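Local coordinates for protein tyrosine--tRNA ligase (Aeropyrum pernix, PDB 2CYA) that probably attaches tyrosine to its cognate tRNA in two steps, first activating the amino acid with ATP and then transferring it to the acceptor end, at residues E8-I13 and E24-L29; G51-M56 and E103-P108; K135-A140 and R195-K200; Y265-A268 and G273-V276. All blocks are in the same frame, centred on the assembly; numbering follows the deposited sequence.

Contact 1 (E8-I13 and E24-L29); sequences ERFNRI and EELKGL. With SO4 (sulfate ion), chain B.
Phe10 and Lys27 meet by a cation-pi interaction laid over a CH-pi contact. The lysine chain, extended from CG to its amine, crosses one face of the ring: Lys27 CE lies 3.6 Å from the centroid of the Phe10 ring and only 3° off the ring normal. The charge sits slightly farther on, with Lys27 NZ 4.6 Å from the same centroid and still over that face. With chi1 at 179° the Phe10 ring is carried out between the helices, where Lys27 lies over it.

Apolar packing adds to this at Leu26. Leu26 CD2 approaches the ring obliquely, 3.8 Å from Phe10 CD1, and the same methyl meets Ile13 CG2 tip to tip, also at 3.8 Å. One leucine branch thus serves two residues a helical turn apart. Leu30 extends this buried patch along the second helix, while Ile209 of strand 207-211 and Leu62 of helix 51-64 pack against Ile13.

Hydrogen bonds do not cross between the segments; polar contacts lie at the margins. Glu24 N gives a nearly straight bond of 3.1 Å to O4 of a sulfate ion, probably from the crystallisation liquor, which Glu23 N also holds, an arrangement of backbone donors usual at a helix start. Glu25, which takes no part across the segments, forms a salt bridge with Arg195.

Helices 5-14 and 23-32, their local axes 10.3 Å apart at closest approach and inclined at 133°, are linked through strand 19-21, the antiparallel edge strand added to the synthetase's nucleotide-binding fold.

Contact 2 (G51-M56 and E103-P108); sequences GWLVWM and EAAGVP. With SO4 (sulfate ion), chain C.
Leu53 and Met56, on the helix following the first parallel strand of the class-I Rossmann-like catalytic domain, pack against Ala105 and Val107, where helix 88-104 gives way to loop. The turn is a Schellman motif, with Gly106 at positive phi and its N bonded back to Glu103 O.

The tighter half is at Val107 and Met56, both buried. Val107 CG2 lies 3.4 Å from Met56 O and 4.1 Å from Met56 CB, so the branch touches backbone as well as side chain. Met56 starts toward the loop, but its extended chain leads the sulfur away to Val98, Val101 and Met102 of helix 88-104. The looser half is at Ala105, partly exposed, which meets Leu53 by a single methyl pair, Leu53 CD2 to Ala105 CB at 4.0 Å; Ile341 of helix 323-346 packs on both residues.

At the beginning of the helix, away from the loop, lies the ATP site, where Trp52 is inferred to bind ATP. Partly exposed, it touches nothing of 103-108. A sulfate ion, probably from the crystallisation liquor, lies at the indole edge and is also bonded by His49 and Lys241 of the KMSKS motif, consistent with a phosphate position. An alanine at Trp52 would probably leave the sulfate without its indole donor and open a gap beside Val98 and His49. The indole's bond is bent: Trp52 NE1 reaches sulfate O4 at 2.9 Å with an N-H...O angle of 130°.

Contact 3 (K135-A140 and R195-K200); sequences KRASLA and RDVAEK
Val197 and Lys200 carry the second segment's side of this contact with Arg136 and Ala137. Ahead of them in sequence, Asp196 forms a salt bridge with Arg141, just past the first segment, on the helix that Ser138 caps by bonding to Arg141 N.

Val197 comes next, toward the C-terminal part of helix 188-198. Its CG1 is swung roughly opposite the main-chain nitrogen (chi1 151°), and the other branch, CG2, meets the first segment: it rests 3.8 Å from Arg136 O and, more loosely, 4.4 Å from Ala137 CB. Three residues on, Lys200 points the same way. Its chain is extended beyond CG and crosses the bent Arg136 chain obliquely, methylene against methylene: Lys200 CB is 3.7 Å from Arg136 CG, and Lys200 CD is 3.9 Å from the same atom. The contact therefore uses the aliphatic parts of two exposed basic residues, without a hydrogen bond between the segments.

Lys135, at the start of the first segment, forms a salt bridge with Asp82 of the second subunit. Within the chain, this part of helix 188-198 packs against the connection between helices 124-135 and 139-143, and Phe174 of helix 161-175 also packs against Val197.

Contact 4 (Y265-A268 and G273-V276); sequences YCPA and GNPV
Asn274 and Cys266 face each other where the loop after helix 254-262 folds back beside the start of helix 275-284. The asparagine lies with CG anti to the backbone N (chi1 -173°), which carries the amide toward Cys266, where its O and N serve different partners. Asn274 ND2 gives a weak hydrogen bond to Cys266 SG, 3.6 Å away, and also bonds Gln270 O in the intervening loop. Asn274 OD1 is the N-cap acceptor: it takes a weak bond from Val276 N at 3.0 Å, bent to 121°, and it also accepts a hydrogen bond from Leu277 N. An alanine in place of Asn274 would probably leave these first helix N-H groups without their cap and the thiol without its amide donor.

The cysteine's own torsion (chi1 -174°) sets SG beside the amide. Its CB touches Val276 CG2 at 3.8 Å. That valine branch also lies 3.7 Å from Tyr265 O, the same carbonyl that Pro275 CD approaches to 3.3 Å. The Tyr265 ring brings its edge to Gly273 O, in plane and 3.9 Å from CD2 of the tyrosine. Over one face of this ring, toward its rim, lies Pro267 CG of the same segment. Gly273 has positive phi, a turn readily made without a side chain.

Around the loop, Tyr316 of helix 309-317 touches Cys266 and Asn274 and bonds through its hydroxyl to Pro267 O. Pro323 and Lys327 of helix 323-346 pack on Cys266, Leu326 packs on Val276, and the backbone of Tyr265 is hydrogen-bonded to Leu217, beyond strand 207-211.

How the contacts relate
The four contacts follow one another along the chain, each closing before the next opens. Contact 1 packs the helices before and after strand 19-21, at the antiparallel edge of the six-stranded sheet, and contact 2 lies about 21 Å away between centres, beside the ATP site. Helix 51-64 relates these two: contact 2 uses its beginning, while Leu62 farther along packs on contact 1. Contact 3 is at the dimer side, yet touches contact 1 through the Glu25-Arg195 salt bridge. Contact 4 is farthest from contact 3, about 40 Å between centres, among the later helices; helix 323-346 packs on both it and contact 2, so one helix is in contact with both.

Contact 1 (E8-I13 and E24-L29)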
loop_
_atom_site.group_PDB
_atom_site.type_symbol
_atom_site.label_atom_id
_atom_site.label_comp_id
_atom_site.label_asym_id
_atom_site.label_seq_id
_atom_site.Cartn_x
_atom_site.Cartn_y
_atom_site.Cartn_z
ATOM N N GLU A 8 -25.728 9.916 30.450
ATOM C CA GLU A 8 -26.062 8.498 30.425
ATOM C C GLU A 8 -25.417 7.799 29.238
ATOM O O GLU A 8 -24.874 6.704 29.387
ATOM C CB GLU A 8 -27.579 8.279 30.384
ATOM C CG GLU A 8 -28.292 8.663 31.673
ATOM C CD GLU A 8 -29.730 8.175 31.716
ATOM O OE1 GLU A 8 -29.939 6.946 31.829
ATOM O OE2 GLU A 8 -30.649 9.017 31.630
ATOM N N ARG A 9 -25.489 8.421 28.063
ATOM C CA ARG A 9 -24.885 7.840 26.866
ATOM C C ARG A 9 -23.407 7.672 27.119
ATOM O O ARG A 9 -22.835 6.621 26.825
ATOM C CB ARG A 9 -25.084 8.738 25.649
ATOM C CG ARG A 9 -26.512 8.873 25.217
ATOM C CD ARG A 9 -26.628 9.862 24.091
ATOM N NE ARG A 9 -26.185 9.301 22.819
ATOM C CZ ARG A 9 -26.071 10.013 21.702
ATOM N NH1 ARG A 9 -26.355 11.310 21.714
ATOM N NH2 ARG A 9 -25.703 9.426 20.571
ATOM N N PHE A 10 -22.793 8.701 27.691
ATOM C CA PHE A 10 -21.377 8.643 27.971
ATOM C C PHE A 10 -21.006 7.499 28.912
ATOM O O PHE A 10 -20.117 6.703 28.589
ATOM C CB PHE A 10 -20.873 9.955 28.560
ATOM C CG PHE A 10 -19.403 9.935 28.901
ATOM C CD1 PHE A 10 -18.445 10.212 27.938
ATOM C CD2 PHE A 10 -18.979 9.598 30.183
ATOM C CE1 PHE A 10 -17.082 10.154 28.240
ATOM C CE2 PHE A 10 -17.625 9.532 30.502
ATOM C CZ PHE A 10 -16.670 9.811 29.528
ATOM N N ASN A 11 -21.672 7.403 30.068
ATOM C CA ASN A 11 -21.337 6.330 31.020
ATOM C C ASN A 11 -21.584 4.953 30.423
ATOM O O ASN A 11 -20.908 3.993 30.766
ATOM C CB ASN A 11 -22.133 6.455 32.317
ATOM C CG ASN A 11 -21.757 7.685 33.118
ATOM O OD1 ASN A 11 -20.582 8.027 33.251
ATOM N ND2 ASN A 11 -22.762 8.345 33.676
ATOM N N ARG A 12 -22.563 4.862 29.541
ATOM C CA ARG A 12 -22.874 3.603 28.894
ATOM C C ARG A 12 -21.727 3.227 27.940
ATOM O O ARG A 12 -21.334 2.069 27.858
ATOM C CB ARG A 12 -24.183 3.733 28.118
ATOM C CG ARG A 12 -24.324 2.758 26.960
ATOM C CD ARG A 12 -25.605 1.978 27.075
ATOM N NE ARG A 12 -25.583 1.141 28.273
ATOM C CZ ARG A 12 -26.666 0.605 28.828
ATOM N NH1 ARG A 12 -27.862 0.823 28.293
ATOM N NH2 ARG A 12 -26.551 -0.152 29.914
ATOM N N ILE A 13 -21.207 4.218 27.225
ATOM C CA ILE A 13 -20.102 4.006 26.297
ATOM C C ILE A 13 -18.793 3.804 27.058
ATOM O O ILE A 13 -17.993 2.934 26.708
ATOM C CB ILE A 13 -19.945 5.217 25.328
ATOM C CG1 ILE A 13 -21.112 5.245 24.352
ATOM C CG2 ILE A 13 -18.627 5.141 24.590
ATOM C CD1 ILE A 13 -21.183 6.504 23.529
ATOM N N GLU A 24 -13.535 14.432 26.658
ATOM C CA GLU A 24 -14.167 15.699 26.323
ATOM C C GLU A 24 -14.598 15.676 24.871
ATOM O O GLU A 24 -15.680 16.162 24.530
ATOM C CB GLU A 24 -13.232 16.878 26.590
ATOM C CG GLU A 24 -13.938 18.218 26.423
ATOM C CD GLU A 24 -15.304 18.276 27.132
ATOM O OE1 GLU A 24 -15.355 18.153 28.387
ATOM O OE2 GLU A 24 -16.330 18.445 26.425
ATOM N N GLU A 25 -13.765 15.106 24.006
ATOM C CA GLU A 25 -14.142 15.028 22.602
ATOM C C GLU A 25 -15.426 14.204 22.444
ATOM O O GLU A 25 -16.331 14.620 21.728
ATOM C CB GLU A 25 -13.027 14.394 21.777
ATOM C CG GLU A 25 -11.815 15.294 21.527
ATOM C CD GLU A 25 -10.678 14.507 20.908
ATOM O OE1 GLU A 25 -10.957 13.433 20.343
ATOM O OE2 GLU A 25 -9.518 14.944 20.984
ATOM N N LEU A 26 -15.505 13.048 23.109
ATOM C CA LEU A 26 -16.707 12.208 23.017
ATOM C C LEU A 26 -17.911 12.971 23.541
ATOM O O LEU A 26 -18.981 12.939 22.938
ATOM C CB LEU A 26 -16.548 10.899 23.826
ATOM C CG LEU A 26 -17.787 9.993 23.857
ATOM C CD1 LEU A 26 -18.264 9.642 22.443
ATOM C CD2 LEU A 26 -17.453 8.722 24.617
ATOM N N LYS A 27 -17.741 13.668 24.660
ATOM C CA LYS A 27 -18.861 14.430 25.203
ATOM C C LYS A 27 -19.291 15.522 24.235
ATOM O O LYS A 27 -20.481 15.818 24.114
ATOM C CB LYS A 27 -18.500 15.019 26.574
ATOM C CG LYS A 27 -18.453 13.961 27.672
ATOM C CD LYS A 27 -17.898 14.496 28.980
ATOM C CE LYS A 27 -17.905 13.423 30.061
ATOM N NZ LYS A 27 -17.353 13.910 31.362
ATOM N N GLY A 28 -18.328 16.107 23.522
ATOM C CA GLY A 28 -18.677 17.139 22.558
ATOM C C GLY A 28 -19.466 16.516 21.419
ATOM O O GLY A 28 -20.403 17.119 20.891
ATOM N N LEU A 29 -19.091 15.300 21.027
ATOM C CA LEU A 29 -19.803 14.605 19.948
ATOM C C LEU A 29 -21.213 14.255 20.426
ATOM O O LEU A 29 -22.214 14.460 19.719
ATOM C CB LEU A 29 -19.070 13.309 19.549
ATOM C CG LEU A 29 -17.859 13.418 18.618
ATOM C CD1 LEU A 29 -17.194 12.033 18.444
ATOM C CD2 LEU A 29 -18.330 13.974 17.259
HETATM S S SO4 B . -9.913 13.378 28.542
HETATM O O1 SO4 B . -9.986 13.463 30.068
HETATM O O2 SO4 B . -8.509 13.840 28.148
HETATM O O3 SO4 B . -10.015 12.004 28.193
HETATM O O4 SO4 B . -10.789 14.401 28.066
#

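Contact 2 (G51-M56 and E103-P108)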
loop_
_atom_site.group_PDB
_atom_site.type_symbol
_atom_site.label_atom_id
_atom_site.label_comp_id
_atom_site.label_asym_id
_atom_site.label_seq_id
_atom_site.Cartn_x
_atom_site.Cartn_y
_atom_site.Cartn_z
ATOM N N GLY A 51 -12.182 -13.702 25.281
ATOM C CA GLY A 51 -11.623 -12.366 25.329
ATOM C C GLY A 51 -12.333 -11.411 24.405
ATOM O O GLY A 51 -12.464 -10.218 24.693
ATOM N N TRP A 52 -12.803 -11.940 23.285
ATOM C CA TRP A 52 -13.498 -11.134 22.292
ATOM C C TRP A 52 -14.863 -10.687 22.791
ATOM O O TRP A 52 -15.413 -9.699 22.286
ATOM C CB TRP A 52 -13.661 -11.921 20.986
ATOM C CG TRP A 52 -12.360 -12.203 20.277
ATOM C CD1 TRP A 52 -11.091 -11.895 20.719
ATOM C CD2 TRP A 52 -12.192 -12.894 19.033
ATOM N NE1 TRP A 52 -10.151 -12.364 19.827
ATOM C CE2 TRP A 52 -10.797 -12.983 18.785
ATOM C CE3 TRP A 52 -13.080 -13.450 18.102
ATOM C CZ2 TRP A 52 -10.276 -13.611 17.642
ATOM C CZ3 TRP A 52 -12.559 -14.073 16.963
ATOM C CH2 TRP A 52 -11.168 -14.148 16.747
ATOM N N LEU A 53 -15.407 -11.402 23.779
ATOM C CA LEU A 53 -16.728 -11.048 24.308
ATOM C C LEU A 53 -16.689 -9.626 24.881
ATOM O O LEU A 53 -17.668 -8.881 24.786
ATOM C CB LEU A 53 -17.176 -12.059 25.381
ATOM C CG LEU A 53 -17.603 -13.479 24.943
ATOM C CD1 LEU A 53 -17.924 -14.330 26.168
ATOM C CD2 LEU A 53 -18.840 -13.406 24.024
ATOM N N VAL A 54 -15.550 -9.240 25.450
ATOM C CA VAL A 54 -15.404 -7.899 26.008
ATOM C C VAL A 54 -15.697 -6.830 24.957
ATOM O O VAL A 54 -16.450 -5.886 25.226
ATOM C CB VAL A 54 -13.977 -7.639 26.561
ATOM C CG1 VAL A 54 -13.892 -6.208 27.086
ATOM C CG2 VAL A 54 -13.639 -8.632 27.668
ATOM N N TRP A 55 -15.119 -6.942 23.759
ATOM C CA TRP A 55 -15.432 -5.911 22.778
ATOM C C TRP A 55 -16.825 -6.113 22.162
ATOM O O TRP A 55 -17.459 -5.155 21.727
ATOM C CB TRP A 55 -14.342 -5.799 21.701
ATOM C CG TRP A 55 -14.081 -6.995 20.830
ATOM C CD1 TRP A 55 -13.001 -7.837 20.891
ATOM C CD2 TRP A 55 -14.848 -7.405 19.687
ATOM N NE1 TRP A 55 -13.044 -8.740 19.846
ATOM C CE2 TRP A 55 -14.166 -8.496 19.093
ATOM C CE3 TRP A 55 -16.043 -6.947 19.104
ATOM C CZ2 TRP A 55 -14.638 -9.139 17.943
ATOM C CZ3 TRP A 55 -16.512 -7.582 17.961
ATOM C CH2 TRP A 55 -15.804 -8.674 17.389
ATOM N N MET A 56 -17.331 -7.350 22.165
ATOM C CA MET A 56 -18.669 -7.576 21.624
ATOM C C MET A 56 -19.700 -6.876 22.530
ATOM O O MET A 56 -20.638 -6.257 22.051
ATOM C CB MET A 56 -18.964 -9.076 21.519
ATOM C CG MET A 56 -18.141 -9.796 20.446
ATOM S SD MET A 56 -18.386 -11.592 20.486
ATOM C CE MET A 56 -17.329 -12.145 19.085
ATOM N N GLU A 103 -24.469 -12.534 18.065
ATOM C CA GLU A 103 -25.914 -12.611 18.182
ATOM C C GLU A 103 -26.288 -13.415 19.422
ATOM O O GLU A 103 -27.042 -12.948 20.281
ATOM C CB GLU A 103 -26.494 -13.279 16.929
ATOM C CG GLU A 103 -27.940 -13.753 17.066
ATOM C CD GLU A 103 -28.536 -14.219 15.736
ATOM O OE1 GLU A 103 -29.314 -13.458 15.139
ATOM O OE2 GLU A 103 -28.218 -15.337 15.281
ATOM N N ALA A 104 -25.738 -14.625 19.512
ATOM C CA ALA A 104 -25.999 -15.506 20.641
ATOM C C ALA A 104 -25.523 -14.887 21.949
ATOM O O ALA A 104 -25.991 -15.269 23.017
ATOM C CB ALA A 104 -25.308 -16.839 20.420
ATOM N N ALA A 105 -24.595 -13.937 21.881
ATOM C CA ALA A 105 -24.097 -13.314 23.107
ATOM C C ALA A 105 -25.016 -12.173 23.531
ATOM O O ALA A 105 -24.854 -11.597 24.601
ATOM C CB ALA A 105 -22.665 -12.792 22.913
ATOM N N GLY A 106 -25.983 -11.840 22.692
ATOM C CA GLY A 106 -26.899 -10.783 23.070
ATOM C C GLY A 106 -26.680 -9.470 22.363
ATOM O O GLY A 106 -27.371 -8.494 22.662
ATOM N N VAL A 107 -25.726 -9.412 21.438
ATOM C CA VAL A 107 -25.506 -8.164 20.713
ATOM C C VAL A 107 -26.646 -8.021 19.690
ATOM O O VAL A 107 -27.035 -8.994 19.047
ATOM C CB VAL A 107 -24.151 -8.168 19.948
ATOM C CG1 VAL A 107 -23.961 -6.844 19.222
ATOM C CG2 VAL A 107 -22.999 -8.413 20.906
ATOM N N PRO A 108 -27.212 -6.813 19.547
ATOM C CA PRO A 108 -28.300 -6.605 18.580
ATOM C C PRO A 108 -27.714 -6.496 17.166
ATOM O O PRO A 108 -27.629 -5.397 16.617
ATOM C CB PRO A 108 -28.925 -5.289 19.046
ATOM C CG PRO A 108 -27.757 -4.546 19.624
ATOM C CD PRO A 108 -26.992 -5.610 20.377
HETATM S S SO4 C . -6.420 -12.742 19.219
HETATM O O1 SO4 C . -6.335 -12.026 20.568
HETATM O O2 SO4 C . -6.791 -11.693 18.172
HETATM O O3 SO4 C . -5.114 -13.200 18.903
HETATM O O4 SO4 C . -7.561 -13.581 19.322
#

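Contact 3 (K135-A140 and R195-K200)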
loop_
_atom_site.group_PDB
_atom_site.type_symbol
_atom_site.label_atom_id
_atom_site.label_comp_id
_atom_site.label_asym_id
_atom_site.label_seq_id
_atom_site.Cartn_x
_atom_site.Cartn_y
_atom_site.Cartn_z
ATOM N N LYS A 135 1.400 9.505 2.624
ATOM C CA LYS A 135 2.154 10.706 2.275
ATOM C C LYS A 135 2.292 11.659 3.454
ATOM O O LYS A 135 3.169 12.523 3.461
ATOM C CB LYS A 135 1.483 11.446 1.112
ATOM C CG LYS A 135 1.573 10.721 -0.220
ATOM C CD LYS A 135 0.862 11.471 -1.352
ATOM C CE LYS A 135 1.444 12.870 -1.592
ATOM N NZ LYS A 135 2.897 12.828 -1.904
ATOM N N ARG A 136 1.429 11.491 4.450
ATOM C CA ARG A 136 1.438 12.358 5.617
ATOM C C ARG A 136 2.030 11.740 6.868
ATOM O O ARG A 136 1.801 12.242 7.970
ATOM C CB ARG A 136 0.025 12.827 5.922
ATOM C CG ARG A 136 -0.198 14.278 5.640
ATOM C CD ARG A 136 -1.031 14.498 4.413
ATOM N NE ARG A 136 -0.411 15.504 3.562
ATOM C CZ ARG A 136 -1.019 16.099 2.543
ATOM N NH1 ARG A 136 -2.281 15.795 2.245
ATOM N NH2 ARG A 136 -0.357 16.986 1.810
ATOM N N ALA A 137 2.781 10.656 6.714
ATOM C CA ALA A 137 3.385 10.014 7.866
ATOM C C ALA A 137 4.716 9.379 7.500
ATOM O O ALA A 137 4.783 8.469 6.666
ATOM C CB ALA A 137 2.450 8.966 8.435
ATOM N N SER A 138 5.773 9.862 8.144
ATOM C CA SER A 138 7.123 9.370 7.902
ATOM C C SER A 138 7.231 7.878 8.173
ATOM O O SER A 138 6.385 7.297 8.849
ATOM C CB SER A 138 8.122 10.129 8.787
ATOM O OG SER A 138 7.995 9.753 10.148
ATOM N N LEU A 139 8.273 7.254 7.635
ATOM C CA LEU A 139 8.478 5.830 7.850
ATOM C C LEU A 139 8.712 5.644 9.347
ATOM O O LEU A 139 8.442 4.575 9.907
ATOM C CB LEU A 139 9.694 5.337 7.055
ATOM C CG LEU A 139 10.027 3.837 7.105
ATOM C CD1 LEU A 139 10.988 3.472 5.972
ATOM C CD2 LEU A 139 10.651 3.487 8.442
ATOM N N ALA A 140 9.223 6.694 9.986
ATOM C CA ALA A 140 9.484 6.655 11.420
ATOM C C ALA A 140 8.147 6.724 12.155
ATOM O O ALA A 140 7.857 5.883 13.009
ATOM C CB ALA A 140 10.385 7.827 11.836
ATOM N N ARG A 195 -5.423 9.638 14.553
ATOM C CA ARG A 195 -5.710 10.941 15.160
ATOM C C ARG A 195 -4.663 11.975 14.777
ATOM O O ARG A 195 -4.987 13.141 14.570
ATOM C CB ARG A 195 -5.765 10.823 16.693
ATOM C CG ARG A 195 -6.998 10.088 17.219
ATOM C CD ARG A 195 -6.901 9.870 18.729
ATOM N NE ARG A 195 -6.727 11.119 19.477
ATOM C CZ ARG A 195 -7.696 11.993 19.723
ATOM N NH1 ARG A 195 -8.942 11.781 19.285
ATOM N NH2 ARG A 195 -7.415 13.092 20.407
ATOM N N ASP A 196 -3.407 11.549 14.686
ATOM C CA ASP A 196 -2.325 12.476 14.346
ATOM C C ASP A 196 -2.350 12.904 12.896
ATOM O O ASP A 196 -1.746 13.902 12.536
ATOM C CB ASP A 196 -0.958 11.844 14.598
ATOM C CG ASP A 196 -0.534 11.933 16.038
ATOM O OD1 ASP A 196 -1.190 12.675 16.797
ATOM O OD2 ASP A 196 0.457 11.267 16.400
ATOM N N VAL A 197 -3.060 12.146 12.071
ATOM C CA VAL A 197 -3.107 12.398 10.647
ATOM C C VAL A 197 -4.404 12.978 10.106
ATOM O O VAL A 197 -4.405 13.649 9.070
ATOM C CB VAL A 197 -2.762 11.062 9.920
ATOM C CG1 VAL A 197 -3.427 10.977 8.566
ATOM C CG2 VAL A 197 -1.260 10.941 9.803
ATOM N N ALA A 198 -5.499 12.739 10.812
ATOM C CA ALA A 198 -6.822 13.187 10.380
ATOM C C ALA A 198 -6.965 14.638 9.885
ATOM O O ALA A 198 -7.512 14.876 8.810
ATOM C CB ALA A 198 -7.839 12.919 11.497
ATOM N N GLU A 199 -6.499 15.605 10.669
ATOM C CA GLU A 199 -6.645 17.012 10.269
ATOM C C GLU A 199 -5.813 17.351 9.022
ATOM O O GLU A 199 -6.268 18.087 8.151
ATOM C CB GLU A 199 -6.328 17.938 11.459
ATOM C CG GLU A 199 -7.400 17.835 12.557
ATOM C CD GLU A 199 -7.103 18.649 13.819
ATOM O OE1 GLU A 199 -6.106 19.411 13.851
ATOM O OE2 GLU A 199 -7.889 18.525 14.786
ATOM N N LYS A 200 -4.628 16.774 8.914
ATOM C CA LYS A 200 -3.789 17.006 7.737
ATOM C C LYS A 200 -4.491 16.581 6.447
ATOM O O LYS A 200 -4.310 17.211 5.411
ATOM C CB LYS A 200 -2.472 16.245 7.868
ATOM C CG LYS A 200 -1.584 16.810 8.941
ATOM C CD LYS A 200 -0.378 15.924 9.179
ATOM C CE LYS A 200 0.454 16.487 10.305
ATOM N NZ LYS A 200 1.589 15.591 10.645
#

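Contact 4 (Y265-A268 and G273-V276)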
loop_
_atom_site.group_PDB
_atom_site.type_symbol
_atom_site.label_atom_id
_atom_site.label_comp_id
_atom_site.label_asym_id
_atom_site.label_seq_id
_atom_site.Cartn_x
_atom_site.Cartn_y
_atom_site.Cartn_z
ATOM N N TYR A 265 -3.607 -19.091 36.335
ATOM C CA TYR A 265 -2.789 -18.270 37.220
ATOM C C TYR A 265 -3.762 -17.417 38.027
ATOM O O TYR A 265 -4.598 -16.728 37.452
ATOM C CB TYR A 265 -1.873 -17.375 36.390
ATOM C CG TYR A 265 -0.970 -16.466 37.192
ATOM C CD1 TYR A 265 -0.036 -16.990 38.093
ATOM C CD2 TYR A 265 -1.014 -15.083 37.016
ATOM C CE1 TYR A 265 0.835 -16.156 38.790
ATOM C CE2 TYR A 265 -0.150 -14.243 37.703
ATOM C CZ TYR A 265 0.772 -14.782 38.586
ATOM O OH TYR A 265 1.622 -13.946 39.267
ATOM N N CYS A 266 -3.660 -17.465 39.353
ATOM C CA CYS A 266 -4.564 -16.707 40.213
ATOM C C CYS A 266 -3.941 -16.436 41.597
ATOM O O CYS A 266 -4.367 -16.997 42.609
ATOM C CB CYS A 266 -5.880 -17.483 40.352
ATOM S SG CYS A 266 -7.186 -16.625 41.244
ATOM N N PRO A 267 -2.930 -15.551 41.652
ATOM C CA PRO A 267 -2.222 -15.179 42.885
ATOM C C PRO A 267 -3.157 -14.714 43.990
ATOM O O PRO A 267 -4.014 -13.864 43.764
ATOM C CB PRO A 267 -1.302 -14.052 42.430
ATOM C CG PRO A 267 -1.066 -14.361 41.002
ATOM C CD PRO A 267 -2.440 -14.744 40.522
ATOM N N ALA A 268 -2.981 -15.259 45.186
ATOM C CA ALA A 268 -3.819 -14.883 46.318
ATOM C C ALA A 268 -3.757 -13.378 46.561
ATOM O O ALA A 268 -2.701 -12.768 46.425
ATOM C CB ALA A 268 -3.368 -15.630 47.564
ATOM N N GLY A 273 -2.727 -8.512 36.791
ATOM C CA GLY A 273 -2.278 -9.677 36.046
ATOM C C GLY A 273 -3.086 -10.949 36.266
ATOM O O GLY A 273 -2.836 -11.963 35.615
ATOM N N ASN A 274 -4.048 -10.896 37.183
ATOM C CA ASN A 274 -4.895 -12.038 37.502
ATOM C C ASN A 274 -6.020 -12.172 36.457
ATOM O O ASN A 274 -6.991 -11.410 36.479
ATOM C CB ASN A 274 -5.494 -11.840 38.896
ATOM C CG ASN A 274 -6.262 -13.052 39.383
ATOM O OD1 ASN A 274 -6.734 -13.863 38.582
ATOM N ND2 ASN A 274 -6.402 -13.178 40.705
ATOM N N PRO A 275 -5.904 -13.148 35.538
ATOM C CA PRO A 275 -6.890 -13.400 34.473
ATOM C C PRO A 275 -8.252 -13.859 35.001
ATOM O O PRO A 275 -9.294 -13.551 34.416
ATOM C CB PRO A 275 -6.235 -14.490 33.621
ATOM C CG PRO A 275 -4.772 -14.453 34.022
ATOM C CD PRO A 275 -4.825 -14.145 35.490
ATOM N N VAL A 276 -8.236 -14.599 36.105
ATOM C CA VAL A 276 -9.461 -15.097 36.702
ATOM C C VAL A 276 -10.313 -13.928 37.161
ATOM O O VAL A 276 -11.532 -13.920 36.974
ATOM C CB VAL A 276 -9.166 -16.035 37.893
ATOM C CG1 VAL A 276 -10.470 -16.592 38.450
ATOM C CG2 VAL A 276 -8.254 -17.174 37.428
#